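Alpha-n-acetylglucosaminidase family protein (Clostridium perfringens, PDB 4A41) binds galactose through a family 32 carbohydrate-binding module, which probably helps bring its alpha-N-acetylglucosaminidase to glycan substrates. Local coordinates at residues 103-108 against 141-146. Sequence-based numbering, arbitrary orientation.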
ATOM      1  N   GLU A 103      -9.313   1.451   2.107  1.00 11.22           N
ATOM      2  CA  GLU A 103      -9.942   1.695   0.797  1.00 11.94           C
ATOM      3  C   GLU A 103      -8.847   1.525  -0.240  1.00 12.15           C
ATOM      4  O   GLU A 103      -7.659   1.819   0.038  1.00 12.83           O
ATOM      5  CB  GLU A 103     -10.535   3.098   0.724  1.00 12.16           C
ATOM      6  CG  GLU A 103     -11.544   3.332   1.813  1.00 13.52           C
ATOM      7  CD  GLU A 103     -12.332   4.613   1.652  1.00 15.43           C
ATOM      8  OE1 GLU A 103     -12.072   5.431   0.729  1.00 16.27           O
ATOM      9  OE2 GLU A 103     -13.221   4.818   2.504  1.00 15.80           O
ATOM     10  N   LEU A 104      -9.232   1.077  -1.426  1.00 11.64           N
ATOM     11  CA  LEU A 104      -8.342   1.064  -2.588  1.00 11.44           C
ATOM     12  C   LEU A 104      -8.926   2.012  -3.617  1.00 11.24           C
ATOM     13  O   LEU A 104     -10.119   1.913  -3.947  1.00 11.76           O
ATOM     14  CB  LEU A 104      -8.209  -0.353  -3.141  1.00 11.54           C
ATOM     15  CG  LEU A 104      -7.051  -0.479  -4.132  1.00 11.33           C
ATOM     16  CD1 LEU A 104      -5.673  -0.515  -3.453  1.00 12.10           C
ATOM     17  CD2 LEU A 104      -7.238  -1.706  -4.992  1.00 12.03           C
ATOM     18  N   HIS A 105      -8.109   2.947  -4.073  1.00 11.60           N
ATOM     19  CA  HIS A 105      -8.510   3.939  -5.087  1.00 11.90           C
ATOM     20  C   HIS A 105      -7.606   3.835  -6.309  1.00 12.24           C
ATOM     21  O   HIS A 105      -6.469   3.374  -6.209  1.00 12.79           O
ATOM     22  CB  HIS A 105      -8.400   5.397  -4.567  1.00 11.55           C
ATOM     23  CG  HIS A 105      -9.178   5.694  -3.310  1.00 13.60           C
ATOM     24  ND1 HIS A 105      -9.130   6.933  -2.702  1.00 16.54           N
ATOM     25  CD2 HIS A 105     -10.010   4.937  -2.550  1.00 14.29           C
ATOM     26  CE1 HIS A 105      -9.887   6.921  -1.614  1.00 16.88           C
ATOM     27  NE2 HIS A 105     -10.431   5.722  -1.496  1.00 13.95           N
ATOM     28  N   VAL A 106      -8.096   4.301  -7.467  1.00 12.15           N
ATOM     29  CA  VAL A 106      -7.268   4.356  -8.671  1.00 12.11           C
ATOM     30  C   VAL A 106      -7.358   5.748  -9.307  1.00 11.95           C
ATOM     31  O   VAL A 106      -8.303   6.516  -9.038  1.00 12.97           O
ATOM     32  CB  VAL A 106      -7.662   3.281  -9.732  1.00 12.64           C
ATOM     33  CG1 VAL A 106      -7.530   1.889  -9.171  1.00 13.29           C
ATOM     34  CG2 VAL A 106      -9.071   3.519 -10.197  1.00 11.97           C
ATOM     35  N   SER A 107      -6.375   6.083 -10.132  1.00 12.25           N
ATOM     36  CA  SER A 107      -6.378   7.347 -10.877  1.00 13.46           C
ATOM     37  C   SER A 107      -5.821   7.062 -12.251  1.00 13.49           C
ATOM     38  O   SER A 107      -5.038   6.125 -12.422  1.00 13.49           O
ATOM     39  CB  SER A 107      -5.499   8.403 -10.192  1.00 15.00           C
ATOM     40  OG  SER A 107      -5.483   9.634 -10.931  1.00 14.71           O
ATOM     41  N   GLU A 108      -6.227   7.863 -13.228  1.00 13.75           N
ATOM     42  CA  GLU A 108      -5.620   7.845 -14.553  1.00 14.54           C
ATOM     43  C   GLU A 108      -4.869   9.151 -14.834  1.00 15.35           C
ATOM     44  O   GLU A 108      -4.385   9.371 -15.952  1.00 15.62           O
ATOM     45  CB  GLU A 108      -6.696   7.584 -15.617  1.00 13.80           C
ATOM     46  CG  GLU A 108      -7.212   6.182 -15.541  1.00 14.50           C
ATOM     47  CD  GLU A 108      -8.386   5.980 -16.452  1.00 18.08           C
ATOM     48  OE1 GLU A 108      -8.141   5.743 -17.658  1.00 18.69           O
ATOM     49  OE2 GLU A 108      -9.538   6.076 -15.956  1.00 18.20           O
ATOM     50  N   LYS A 141      -3.853   3.657  -5.153  1.00 10.25           N
ATOM     51  CA  LYS A 141      -3.638   4.239  -3.835  1.00 10.91           C
ATOM     52  C   LYS A 141      -4.292   3.328  -2.806  1.00  9.77           C
ATOM     53  O   LYS A 141      -5.504   3.039  -2.837  1.00 10.23           O
ATOM     54  CB  LYS A 141      -4.209   5.663  -3.742  1.00 11.43           C
ATOM     55  CG  LYS A 141      -4.115   6.250  -2.318  1.00 11.94           C
ATOM     56  CD  LYS A 141      -4.865   7.583  -2.151  1.00 13.74           C
ATOM     57  CE  LYS A 141      -4.367   8.664  -3.088  1.00 17.42           C
ATOM     58  NZ  LYS A 141      -5.069   9.951  -2.704  1.00 16.93           N
ATOM     59  N   LEU A 142      -3.486   2.865  -1.871  1.00 10.17           N
ATOM     60  CA  LEU A 142      -3.999   2.128  -0.717  1.00 10.27           C
ATOM     61  C   LEU A 142      -4.151   3.076   0.481  1.00 10.65           C
ATOM     62  O   LEU A 142      -3.160   3.663   0.944  1.00 11.01           O
ATOM     63  CB  LEU A 142      -3.087   0.954  -0.326  1.00 11.04           C
ATOM     64  CG  LEU A 142      -3.527   0.170   0.921  1.00 11.04           C
ATOM     65  CD1 LEU A 142      -4.866  -0.520   0.742  1.00 13.84           C
ATOM     66  CD2 LEU A 142      -2.416  -0.844   1.273  1.00 13.14           C
ATOM     67  N   VAL A 143      -5.399   3.260   0.911  1.00 10.77           N
ATOM     68  CA  VAL A 143      -5.730   4.157   2.034  1.00 10.77           C
ATOM     69  C   VAL A 143      -5.909   3.301   3.294  1.00 10.36           C
ATOM     70  O   VAL A 143      -6.757   2.408   3.375  1.00 10.84           O
ATOM     71  CB  VAL A 143      -7.023   4.970   1.772  1.00 11.65           C
ATOM     72  CG1 VAL A 143      -7.297   5.904   2.939  1.00 13.60           C
ATOM     73  CG2 VAL A 143      -6.961   5.734   0.454  1.00 12.45           C
ATOM     74  N   ALA A 144      -5.061   3.575   4.281  1.00 10.77           N
ATOM     75  CA  ALA A 144      -5.195   2.975   5.628  1.00 10.97           C
ATOM     76  C   ALA A 144      -6.060   3.852   6.528  1.00 11.85           C
ATOM     77  O   ALA A 144      -5.624   4.914   6.962  1.00 12.19           O
ATOM     78  CB  ALA A 144      -3.808   2.800   6.258  1.00 11.70           C
ATOM     79  N   LEU A 145      -7.295   3.405   6.753  1.00 11.79           N
ATOM     80  CA  LEU A 145      -8.223   4.136   7.623  1.00 13.44           C
ATOM     81  C   LEU A 145      -7.910   3.805   9.063  1.00 14.16           C
ATOM     82  O   LEU A 145      -8.003   4.673   9.948  1.00 15.57           O
ATOM     83  CB  LEU A 145      -9.676   3.754   7.305  1.00 13.26           C
ATOM     84  CG  LEU A 145     -10.176   4.156   5.904  1.00 13.39           C
ATOM     85  CD1 LEU A 145     -11.606   3.713   5.682  1.00 16.01           C
ATOM     86  CD2 LEU A 145     -10.005   5.642   5.654  1.00 16.98           C
ATOM     87  N   GLU A 146      -7.564   2.540   9.287  1.00 13.66           N
ATOM     88  CA  GLU A 146      -7.202   2.037  10.627  1.00 14.07           C
ATOM     89  C   GLU A 146      -6.092   1.024  10.500  1.00 14.45           C
ATOM     90  O   GLU A 146      -6.056   0.277   9.509  1.00 12.91           O
ATOM     91  CB  GLU A 146      -8.404   1.400  11.336  1.00 14.76           C
ATOM     92  CG  GLU A 146      -9.567   2.384  11.485  1.00 17.19           C
ATOM     93  CD  GLU A 146     -10.778   1.847  12.223  1.00 23.59           C
ATOM     94  OE1 GLU A 146     -10.808   0.672  12.647  1.00 25.73           O
ATOM     95  OE2 GLU A 146     -11.726   2.648  12.401  1.00 24.70           O
TER
HETATM   96  O   HOH W   1      -7.928   9.406  -2.653  1.00 17.15           O
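E103 and H105 face V143 and K141 across two neighbouring antiparallel strands, a worked example of how a sheet in a beta sandwich can carry a largely polar outer face and an apolar inner one. The backbones supply the ladder: E103 with V143 and H105 with K141 are hydrogen-bonded pairs, each closed by two N-H...O bonds, the H105 N to K141 O bond being 2.9 Å long. Between them lies the non-hydrogen-bonded pair L104 and L142, where L104 CA also makes a CA-H...O contact of 3.5 Å with K141 O.

On the face of E103, H105, K141 and V143, turned away from the second sheet, the polar groups form a chain. H105 NE2 donates to the anti lone pair of E103 OE1 at 2.8 Å, with the carboxylate carbon at the ring edge, while a water 2.8 Å from H105 ND1 accepts from K141 NZ. With both nitrogens engaged, the imidazole is held in its rotation.

Van der Waals contacts complete the fit. V143 CG2, placed anti to its own carbonyl carbon, sits over one face of the H105 ring, 3.9 Å from the centroid, as a CH-pi contact. L145 CD1 rests against the carboxylate end of E103, 3.7 Å from OE2. On the other face the apolar pair L104 CD1 and L142 CD1 approach to 4.3 Å, and L104 continues onto L130 and F132 of the opposing sheet. The carboxylate would probably favour a protonated H105, whereas the ammonium of K141, beyond the shared water, would probably work against it.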